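Local coordinates for protein PA1221 (PDB 4DG8) that belongs to the ANL superfamily of AMP-binding enzymes, carries a phosphopantetheine attachment domain in the same chain, and holds adenosine monophosphate in this model, at residues A[21-26]-A[366-371]; A[103-108]-A[167-172]; A[180-185]-A[311-316]; A[189-194]-A[337-342]. All blocks are in the same frame, centred on the assembly; numbering follows the deposited sequence.

How the contacts relate
Contacts 2 to 4 lie within the AMP-binding region, as does segment 366-371. Contacts 2 and 3 share one sheet, where strands 166-172 and 180-185 are antiparallel neighbours; the contact centres are 10 Å apart. Contact 3 alone reaches the ligand, through Pro311 and Thr312, whereas in contact 2 the side chain of Tyr168 stays about 9 Å from AMP and in contact 4 that of Leu192 about 11 Å. Helix 186-193 follows strand 180-185 directly, so contact 4 continues from contact 3, and Arg191 reaches back to the carbonyls of Asn314 and Thr315. Contact 1 adjoins both: Ala368 N bonds to Gly341 O of contact 4, and Gly369 O meets Thr315 OG1 of contact 3.

Contact 1: residues A[21-26]-A[366-371]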
# COMPACT_ATOMS: atom_id res chain seq x y z
N LEU A 21 -11.71 18.83 -0.57
CA LEU A 21 -10.26 18.86 -0.53
C LEU A 21 -9.75 19.20 0.87
O LEU A 21 -8.57 19.03 1.17
CB LEU A 21 -9.73 19.86 -1.54
CG LEU A 21 -10.20 19.61 -2.97
CD1 LEU A 21 -9.88 20.81 -3.86
CD2 LEU A 21 -9.60 18.31 -3.53
N ASP A 22 -10.66 19.65 1.72
CA ASP A 22 -10.37 19.99 3.11
C ASP A 22 -10.42 18.73 3.95
O ASP A 22 -11.42 18.00 3.92
CB ASP A 22 -11.43 20.99 3.60
CG ASP A 22 -11.25 21.39 5.06
OD1 ASP A 22 -10.11 21.36 5.57
OD2 ASP A 22 -12.27 21.77 5.69
N LEU A 23 -9.36 18.47 4.72
CA LEU A 23 -9.34 17.32 5.62
C LEU A 23 -10.54 17.29 6.57
O LEU A 23 -11.11 16.23 6.82
CB LEU A 23 -8.04 17.25 6.42
CG LEU A 23 -6.90 16.49 5.74
CD1 LEU A 23 -6.25 17.35 4.65
CD2 LEU A 23 -5.86 16.06 6.76
N TYR A 24 -10.91 18.46 7.10
CA TYR A 24 -11.99 18.54 8.08
C TYR A 24 -13.38 18.31 7.48
O TYR A 24 -14.38 18.31 8.20
CB TYR A 24 -11.93 19.86 8.85
CG TYR A 24 -10.58 20.02 9.49
CD1 TYR A 24 -10.22 19.21 10.56
CD2 TYR A 24 -9.65 20.94 9.01
CE1 TYR A 24 -8.98 19.32 11.15
CE2 TYR A 24 -8.40 21.05 9.59
CZ TYR A 24 -8.07 20.24 10.66
OH TYR A 24 -6.84 20.33 11.26
N ALA A 25 -13.44 18.14 6.16
CA ALA A 25 -14.70 17.84 5.49
C ALA A 25 -14.95 16.34 5.52
O ALA A 25 -15.95 15.85 5.00
CB ALA A 25 -14.69 18.34 4.06
N HIS A 26 -14.04 15.61 6.14
CA HIS A 26 -14.14 14.16 6.18
C HIS A 26 -14.22 13.69 7.63
O HIS A 26 -13.63 14.30 8.51
CB HIS A 26 -12.96 13.54 5.41
CG HIS A 26 -12.94 13.94 3.97
ND1 HIS A 26 -13.60 13.24 2.99
CD2 HIS A 26 -12.40 15.03 3.36
CE1 HIS A 26 -13.43 13.84 1.82
NE2 HIS A 26 -12.70 14.92 2.02
N PHE A 366 -3.29 17.34 -4.68
CA PHE A 366 -3.77 18.21 -3.63
C PHE A 366 -4.88 17.49 -2.89
O PHE A 366 -5.51 16.56 -3.43
CB PHE A 366 -4.42 19.48 -4.22
CG PHE A 366 -3.52 20.29 -5.09
CD1 PHE A 366 -2.87 21.41 -4.57
CD2 PHE A 366 -3.37 19.99 -6.44
CE1 PHE A 366 -2.05 22.19 -5.38
CE2 PHE A 366 -2.56 20.77 -7.25
CZ PHE A 366 -1.89 21.88 -6.73
N GLY A 367 -5.21 17.99 -1.71
CA GLY A 367 -6.42 17.55 -1.06
C GLY A 367 -6.30 16.68 0.17
O GLY A 367 -5.26 16.62 0.86
N ALA A 368 -7.43 16.07 0.50
CA ALA A 368 -7.63 15.45 1.80
C ALA A 368 -6.86 14.14 1.96
O ALA A 368 -6.80 13.57 3.06
CB ALA A 368 -9.12 15.27 2.04
N GLY A 369 -6.29 13.64 0.85
CA GLY A 369 -5.46 12.45 0.87
C GLY A 369 -4.00 12.68 1.25
O GLY A 369 -3.29 11.71 1.53
N LEU A 370 -3.54 13.94 1.26
CA LEU A 370 -2.13 14.23 1.53
C LEU A 370 -1.71 13.78 2.93
O LEU A 370 -2.39 14.05 3.92
CB LEU A 370 -1.78 15.72 1.32
CG LEU A 370 -2.04 16.35 -0.05
CD1 LEU A 370 -1.60 17.81 -0.07
CD2 LEU A 370 -1.37 15.56 -1.19
N ALA A 371 -0.60 13.07 3.00
CA ALA A 371 -0.10 12.62 4.29
C ALA A 371 0.33 13.85 5.09
O ALA A 371 0.56 14.92 4.52
CB ALA A 371 1.06 11.64 4.12
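Leu21 runs its backbone past Gly367 with the two CA atoms 4.1 Å apart, and Leu23 comes alongside Ala368, where strand 361-367 ends in a type I turn from Gly367 to Leu370. The carbonyl of Leu21 points into this corner: its O lies 3.4 Å from Gly367 CA in a CA-H...O contact, while the N-H of Ala368 is angled elsewhere and bonds to the carbonyl of Gly341. Leu21 CB and CD2 each stand 4.1 Å from Gly367 CA, so the leucine packs directly on a backbone that has no side chain to hold it off. On the turn itself the methyl of Ala368 is what the other segment packs on. Leu23 sends CD1 to within 3.7 Å of Ala368 CA, and His26 brings the CD2 side of its imidazole against the same residue, CD2 to Ala368 CB being 3.5 Å. With CG anti to its carbonyl carbon (chi1 -61°), the imidazole sits where NE2 bonds to the carbonyl of Leu20, with Leu23 O in plane at its edge, which should restrain its rotation. Leu23 and His26 also rest on Ala187 of helix 186-193. The result is a short 3-10 turn at 23-25, ahead of helix 29-39, packed by apolar contacts and one CA-H...O contact on the beta turn that ends strand 361-367, an inner strand of its antiparallel sheet.

Contact 2: residues A[103-108]-A[167-172]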
# COMPACT_ATOMS: atom_id res chain seq x y z
N HIS A 103 -1.98 5.54 16.29
CA HIS A 103 -1.84 5.16 14.89
C HIS A 103 -1.07 3.86 14.76
O HIS A 103 -0.19 3.56 15.56
CB HIS A 103 -1.19 6.27 14.03
CG HIS A 103 0.03 6.91 14.64
ND1 HIS A 103 -0.05 7.96 15.52
CD2 HIS A 103 1.35 6.69 14.43
CE1 HIS A 103 1.17 8.35 15.86
NE2 HIS A 103 2.04 7.59 15.21
N TYR A 104 -1.39 3.09 13.72
CA TYR A 104 -0.82 1.76 13.60
C TYR A 104 0.31 1.68 12.60
O TYR A 104 0.42 2.48 11.67
CB TYR A 104 -1.89 0.68 13.31
CG TYR A 104 -2.71 0.83 12.03
CD1 TYR A 104 -2.19 0.44 10.79
CD2 TYR A 104 -4.04 1.28 12.08
CE1 TYR A 104 -2.96 0.54 9.61
CE2 TYR A 104 -4.82 1.37 10.90
CZ TYR A 104 -4.28 1.00 9.68
OH TYR A 104 -5.03 1.10 8.51
N LEU A 105 1.19 0.73 12.87
CA LEU A 105 2.34 0.45 12.02
C LEU A 105 2.51 -1.05 11.87
O LEU A 105 2.53 -1.77 12.89
CB LEU A 105 3.59 1.01 12.69
CG LEU A 105 4.94 0.57 12.14
CD1 LEU A 105 5.13 1.08 10.71
CD2 LEU A 105 6.04 1.07 13.08
N TYR A 106 2.64 -1.55 10.64
CA TYR A 106 2.96 -2.96 10.49
C TYR A 106 4.41 -3.29 10.87
O TYR A 106 5.35 -2.62 10.45
CB TYR A 106 2.65 -3.53 9.09
CG TYR A 106 2.65 -5.04 9.15
CD1 TYR A 106 1.74 -5.71 9.98
CD2 TYR A 106 3.56 -5.81 8.43
CE1 TYR A 106 1.72 -7.09 10.09
CE2 TYR A 106 3.55 -7.21 8.52
CZ TYR A 106 2.63 -7.83 9.37
OH TYR A 106 2.59 -9.20 9.49
N ILE A 107 4.58 -4.33 11.66
CA ILE A 107 5.92 -4.80 11.99
C ILE A 107 6.01 -6.28 11.68
O ILE A 107 5.24 -7.08 12.22
CB ILE A 107 6.27 -4.57 13.48
CG1 ILE A 107 6.30 -3.07 13.81
CG2 ILE A 107 7.62 -5.21 13.82
CD1 ILE A 107 7.46 -2.32 13.15
N ASP A 108 6.93 -6.65 10.79
CA ASP A 108 7.10 -8.05 10.46
C ASP A 108 8.22 -8.62 11.33
O ASP A 108 9.40 -8.39 11.07
CB ASP A 108 7.44 -8.18 8.96
CG ASP A 108 7.59 -9.62 8.52
OD1 ASP A 108 7.68 -10.51 9.39
OD2 ASP A 108 7.63 -9.85 7.30
N ALA A 167 -3.76 8.24 11.43
CA ALA A 167 -4.24 6.86 11.50
C ALA A 167 -3.14 5.78 11.44
O ALA A 167 -3.19 4.74 12.12
CB ALA A 167 -5.31 6.61 10.43
N TYR A 168 -2.16 5.98 10.57
CA TYR A 168 -1.12 4.96 10.44
C TYR A 168 0.16 5.48 9.83
O TYR A 168 0.20 6.57 9.25
CB TYR A 168 -1.63 3.71 9.68
CG TYR A 168 -2.00 3.94 8.23
CD1 TYR A 168 -1.02 4.03 7.24
CD2 TYR A 168 -3.33 4.00 7.83
CE1 TYR A 168 -1.36 4.22 5.91
CE2 TYR A 168 -3.68 4.19 6.50
CZ TYR A 168 -2.70 4.30 5.54
OH TYR A 168 -3.08 4.48 4.22
N ILE A 169 1.21 4.68 9.97
CA ILE A 169 2.46 4.95 9.29
C ILE A 169 2.83 3.82 8.34
O ILE A 169 2.74 2.64 8.69
CB ILE A 169 3.61 5.17 10.30
CG1 ILE A 169 3.35 6.44 11.10
CG2 ILE A 169 4.98 5.21 9.56
CD1 ILE A 169 4.32 6.70 12.21
N ASN A 170 3.24 4.17 7.12
CA ASN A 170 3.81 3.19 6.18
C ASN A 170 5.21 3.63 5.82
O ASN A 170 5.43 4.79 5.45
CB ASN A 170 2.99 3.08 4.90
CG ASN A 170 1.71 2.26 5.09
OD1 ASN A 170 1.27 2.00 6.22
ND2 ASN A 170 1.08 1.88 3.98
N PHE A 171 6.17 2.72 5.91
CA PHE A 171 7.54 3.11 5.60
C PHE A 171 7.76 3.00 4.09
O PHE A 171 7.27 2.06 3.45
CB PHE A 171 8.54 2.23 6.36
CG PHE A 171 8.89 2.75 7.73
CD1 PHE A 171 9.79 3.80 7.88
CD2 PHE A 171 8.32 2.19 8.87
CE1 PHE A 171 10.11 4.28 9.15
CE2 PHE A 171 8.65 2.67 10.14
CZ PHE A 171 9.54 3.71 10.28
N SER A 172 8.48 3.97 3.53
CA SER A 172 8.84 3.94 2.12
C SER A 172 10.35 3.87 1.90
O SER A 172 11.12 4.65 2.48
CB SER A 172 8.25 5.14 1.37
OG SER A 172 8.63 5.11 0.01
O HOH W 1 2.41 0.00 8.23
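Tyr104 and Tyr168 lie side by side on one face of the sheet and point the same way, but their rings are slid so far apart that they barely overlap, with centroids 5.2 Å apart and planes at 24°. What covers the Tyr104 ring is the Tyr168 methylene: CB sits over one face, 3.6 Å from the ring centroid, a CH-pi contact. Both rings hold CG between the backbone N and the carbonyl carbon and, being on the same face, run the same way. Beside them two backbone bonds, about equally straight, join the strands. Tyr104 N gives its hydrogen to Ala167 O at 2.9 Å, the donor tilted 27° from the carbonyl plane, and Ile169 N binds Tyr104 O at 2.9 Å, coming closer to the line of the C=O bond. On the face that carries Leu105 and Ile169, Ile169 CD1 meets His103 CD2 at 3.7 Å, and Leu105 CD1 touches Phe171 CD2 at 3.8 Å. Further along the strands diverge, and water 1 bridges Tyr106 N and Ile169 O, 2.7 Å from the latter. The phenol ends are fixed from outside, Tyr104 OH by Trp223 and Tyr168 OH by Thr219, while helix 88-99 packs on Tyr104. Across strand 166-172, Ala167 and Tyr168 both face Cys184 of antiparallel strand 180-185, a classic beta bulge in the central mixed sheet of the AMP-binding fold.

Contact 3: residues A[180-185]-A[311-316]. With AMP (adenosine monophosphate), chain B.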
# COMPACT_ATOMS: atom_id res chain seq x y z
N LYS A 180 11.71 5.98 4.91
CA LYS A 180 10.99 7.19 5.29
C LYS A 180 9.57 6.85 5.75
O LYS A 180 8.83 6.13 5.07
CB LYS A 180 10.98 8.18 4.12
CG LYS A 180 12.38 8.54 3.63
CD LYS A 180 13.27 9.07 4.77
CE LYS A 180 14.66 9.45 4.27
NZ LYS A 180 15.52 10.12 5.30
N ALA A 181 9.19 7.36 6.91
CA ALA A 181 7.88 7.05 7.48
C ALA A 181 6.81 8.03 7.01
O ALA A 181 6.88 9.21 7.31
CB ALA A 181 7.96 7.05 8.98
N ILE A 182 5.82 7.51 6.28
CA ILE A 182 4.71 8.34 5.80
C ILE A 182 3.53 8.28 6.76
O ILE A 182 2.95 7.23 6.96
CB ILE A 182 4.27 7.91 4.38
CG1 ILE A 182 5.41 8.17 3.39
CG2 ILE A 182 2.97 8.62 3.97
CD1 ILE A 182 5.23 7.45 2.02
N ALA A 183 3.18 9.41 7.37
CA ALA A 183 2.05 9.40 8.31
C ALA A 183 0.79 9.81 7.60
O ALA A 183 0.67 10.94 7.11
CB ALA A 183 2.31 10.28 9.54
N CYS A 184 -0.14 8.88 7.53
CA CYS A 184 -1.41 9.08 6.87
C CYS A 184 -2.51 9.32 7.90
O CYS A 184 -2.44 8.85 9.02
CB CYS A 184 -1.75 7.90 5.96
SG CYS A 184 -0.65 7.85 4.48
N THR A 185 -3.52 10.06 7.49
CA THR A 185 -4.42 10.75 8.38
C THR A 185 -5.76 9.99 8.34
O THR A 185 -6.01 9.24 7.41
CB THR A 185 -4.53 12.17 7.81
OG1 THR A 185 -4.35 13.16 8.82
CG2 THR A 185 -5.79 12.35 7.02
N PRO A 311 0.54 7.55 -5.17
CA PRO A 311 1.59 7.16 -4.23
C PRO A 311 1.09 7.13 -2.79
O PRO A 311 -0.00 7.62 -2.49
CB PRO A 311 2.64 8.27 -4.42
CG PRO A 311 1.80 9.49 -4.77
CD PRO A 311 0.56 8.99 -5.49
N THR A 312 1.92 6.64 -1.88
CA THR A 312 1.53 6.46 -0.48
C THR A 312 1.33 7.81 0.23
O THR A 312 0.47 7.95 1.10
CB THR A 312 2.58 5.58 0.25
OG1 THR A 312 2.67 4.30 -0.40
CG2 THR A 312 2.24 5.39 1.74
N GLU A 313 2.13 8.81 -0.16
CA GLU A 313 2.03 10.17 0.36
C GLU A 313 0.66 10.83 0.13
O GLU A 313 0.33 11.86 0.74
CB GLU A 313 3.11 11.06 -0.30
CG GLU A 313 4.56 10.75 0.11
CD GLU A 313 5.17 9.55 -0.65
OE1 GLU A 313 4.42 8.81 -1.34
OE2 GLU A 313 6.40 9.38 -0.54
N ASN A 314 -0.07 10.31 -0.85
CA ASN A 314 -1.47 10.70 -1.11
C ASN A 314 -2.51 9.65 -0.69
O ASN A 314 -3.60 9.60 -1.26
CB ASN A 314 -1.69 11.35 -2.48
CG ASN A 314 -3.02 12.14 -2.57
OD1 ASN A 314 -3.48 12.75 -1.59
ND2 ASN A 314 -3.63 12.12 -3.75
N THR A 315 -2.09 8.72 0.16
CA THR A 315 -3.01 7.75 0.76
C THR A 315 -3.70 6.82 -0.25
O THR A 315 -4.86 7.05 -0.60
CB THR A 315 -4.06 8.43 1.69
OG1 THR A 315 -3.42 9.40 2.53
CG2 THR A 315 -4.79 7.36 2.58
N THR A 316 -2.99 5.78 -0.70
CA THR A 316 -3.60 4.80 -1.62
C THR A 316 -3.80 5.29 -3.06
O THR A 316 -3.01 4.92 -3.94
CB THR A 316 -4.86 4.16 -1.03
OG1 THR A 316 -4.57 3.72 0.30
CG2 THR A 316 -5.30 2.96 -1.88
P AMP B . 3.20 3.06 -3.67
O1P AMP B . 4.03 1.97 -3.04
O2P AMP B . 1.69 2.88 -3.74
O3P AMP B . 3.54 4.34 -2.94
O5' AMP B . 3.76 3.38 -5.12
C5' AMP B . 3.32 4.52 -5.83
C4' AMP B . 3.93 4.60 -7.20
O4' AMP B . 3.62 3.39 -7.95
C3' AMP B . 3.42 5.72 -8.08
O3' AMP B . 4.04 6.97 -7.79
C2' AMP B . 3.71 5.20 -9.49
O2' AMP B . 5.09 5.37 -9.80
C1' AMP B . 3.43 3.71 -9.32
N9 AMP B . 2.04 3.36 -9.69
C8 AMP B . 1.04 3.13 -8.81
N7 AMP B . -0.13 2.84 -9.44
C5 AMP B . 0.10 2.87 -10.76
C6 AMP B . -0.71 2.65 -11.99
N6 AMP B . -2.01 2.34 -11.92
N1 AMP B . -0.09 2.78 -13.19
C2 AMP B . 1.23 3.09 -13.26
N3 AMP B . 2.01 3.30 -12.18
C4 AMP B . 1.53 3.21 -10.92
O HOH W 2 -3.37 10.93 4.71
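AMP O3P is gripped twice by Thr312, through OG1 at 2.7 Å and more weakly through the backbone N at 3.0 Å, where the N-H...O angle is 127°. OG1 lies anti to the carbonyl carbon (chi1 -59°), which turns the hydroxyl to the phosphate and leaves CG2 for the strand. There Ile182 CD1 packs obliquely against that methyl at 3.6 Å and, reaching on, comes 3.4 Å from Glu313 CD at about a right angle to the bent glutamate chain. The carboxylate is held beyond the isoleucine by a salt bridge to Arg428 and a hydrogen bond from Tyr374. Two residues further along the strand, Cys184 SG rests 3.6 Å from Thr312 O and also against the Thr315 hydroxyl. Thr315 OG1 accepts from water 2 at 2.7 Å, and this water accepts in turn from Thr185 N; the same hydroxyl is bonded to Gly369 O. Strand 180-185, paired with 166-172 and leading into helix 186-193, thus backs the loop 311-316, whose Thr312 binds the AMP phosphate, between strands 304-309 and 319-322, while strands 393-406 and 427-430 touch Pro311.

Contact 4: residues A[189-194]-A[337-342]; sequences ITRLCL and KAIAGT
Arg191 lays its guanidinium across the end of Ile339 at about a right angle, so that Ile339 CD1 stands 3.7 Å above the plane and over its centre. In that same plane, at the NE side, the hydroxyl of Thr342 takes two bonds: Arg191 NE to Thr342 OG1 is 2.9 Å and Arg191 NH2 to Thr342 OG1 is 3.0 Å. Both are bent, with N-H...O angles of 144° and 139°, as expected when two roughly parallel N-H bonds share one oxygen. The side chain gets there by folding: CG sits between the backbone N and the carbonyl carbon (chi1 84°), and a second bend at chi2 brings the guanidinium to Ile339 and Thr342. On the way CD passes Ala340 O at 3.3 Å. Leu192, next on helix 186-193, sends CD1 obliquely to Ile339 CD1 at 3.9 Å, so the isoleucine tip touches both a leucine methyl and the guanidinium face. The loop they meet is a type II turn from Ile339 to Thr342, closed by Thr342 N to Ile339 O; Gly341, at its third position, brings bare backbone close to the Arg191 side chain. The rest of the guanidinium is also occupied, NH2 by the carbonyl of Asn314 and NH1 by that of Thr315. A buried arginine is thus bonded to neutral oxygens, with Ile339 CD1 over one face: its charge is probably offset by carbonyl and hydroxyl dipoles, and the in-plane bonds fix how the guanidinium is turned, tying helix, turn and loop 311-316 together.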
# COMPACT_ATOMS: atom_id res chain seq x y z
N ILE A 189 -8.01 8.28 4.81
CA ILE A 189 -8.75 7.02 4.75
C ILE A 189 -10.24 7.18 4.44
O ILE A 189 -10.77 6.46 3.57
CB ILE A 189 -8.63 6.23 6.08
CG1 ILE A 189 -7.17 5.90 6.36
CG2 ILE A 189 -9.45 4.96 5.99
CD1 ILE A 189 -6.95 5.18 7.69
N THR A 190 -10.92 8.09 5.15
CA THR A 190 -12.36 8.24 4.93
C THR A 190 -12.64 8.89 3.57
O THR A 190 -13.62 8.56 2.92
CB THR A 190 -13.10 9.00 6.08
OG1 THR A 190 -12.57 10.32 6.22
CG2 THR A 190 -12.97 8.25 7.43
N ARG A 191 -11.75 9.78 3.12
CA ARG A 191 -11.89 10.36 1.78
C ARG A 191 -11.68 9.27 0.74
O ARG A 191 -12.39 9.22 -0.27
CB ARG A 191 -10.97 11.57 1.54
CG ARG A 191 -9.51 11.25 1.08
CD ARG A 191 -9.50 10.94 -0.43
NE ARG A 191 -8.22 11.16 -1.10
CZ ARG A 191 -7.18 10.33 -1.04
NH1 ARG A 191 -7.23 9.23 -0.29
NH2 ARG A 191 -6.07 10.60 -1.71
N LEU A 192 -10.72 8.37 0.99
CA LEU A 192 -10.51 7.26 0.07
C LEU A 192 -11.76 6.38 -0.07
O LEU A 192 -12.12 5.97 -1.18
CB LEU A 192 -9.32 6.37 0.54
CG LEU A 192 -9.10 5.07 -0.27
CD1 LEU A 192 -8.71 5.40 -1.71
CD2 LEU A 192 -8.08 4.14 0.38
N CYS A 193 -12.39 6.07 1.07
CA CYS A 193 -13.42 5.02 1.07
C CYS A 193 -14.88 5.43 0.86
O CYS A 193 -15.72 4.57 0.57
CB CYS A 193 -13.32 4.18 2.36
SG CYS A 193 -11.68 3.46 2.63
N LEU A 194 -15.19 6.72 0.97
CA LEU A 194 -16.57 7.17 0.97
C LEU A 194 -16.93 8.01 -0.27
O LEU A 194 -16.15 8.85 -0.71
CB LEU A 194 -16.88 8.00 2.23
CG LEU A 194 -16.67 7.44 3.65
CD1 LEU A 194 -17.33 8.38 4.66
CD2 LEU A 194 -17.22 6.02 3.81
N LYS A 337 -9.05 10.11 -13.63
CA LYS A 337 -9.16 11.42 -12.99
C LYS A 337 -9.07 11.32 -11.47
O LYS A 337 -9.12 10.23 -10.91
CB LYS A 337 -10.48 12.10 -13.41
CG LYS A 337 -10.59 12.37 -14.91
CD LYS A 337 -11.99 12.85 -15.31
CE LYS A 337 -12.11 13.14 -16.80
NZ LYS A 337 -13.52 13.46 -17.22
N ALA A 338 -8.93 12.47 -10.81
CA ALA A 338 -8.87 12.56 -9.35
C ALA A 338 -10.03 11.85 -8.66
O ALA A 338 -11.19 12.02 -9.03
CB ALA A 338 -8.82 14.03 -8.91
N ILE A 339 -9.73 11.04 -7.65
CA ILE A 339 -10.80 10.47 -6.85
C ILE A 339 -11.36 11.58 -5.98
O ILE A 339 -10.71 12.62 -5.77
CB ILE A 339 -10.31 9.29 -5.98
CG1 ILE A 339 -9.42 9.78 -4.85
CG2 ILE A 339 -9.55 8.26 -6.85
CD1 ILE A 339 -9.21 8.72 -3.77
N ALA A 340 -12.58 11.39 -5.50
CA ALA A 340 -13.19 12.38 -4.61
C ALA A 340 -12.26 12.71 -3.41
O ALA A 340 -11.61 11.83 -2.85
CB ALA A 340 -14.57 11.89 -4.12
N GLY A 341 -12.20 13.99 -3.05
CA GLY A 341 -11.37 14.43 -1.93
C GLY A 341 -9.96 14.77 -2.38
O GLY A 341 -9.15 15.33 -1.64
N THR A 342 -9.67 14.45 -3.63
CA THR A 342 -8.37 14.75 -4.20
C THR A 342 -8.51 15.66 -5.42
O THR A 342 -9.55 15.69 -6.07
CB THR A 342 -7.66 13.44 -4.58
OG1 THR A 342 -7.32 12.75 -3.37
CG2 THR A 342 -6.40 13.70 -5.40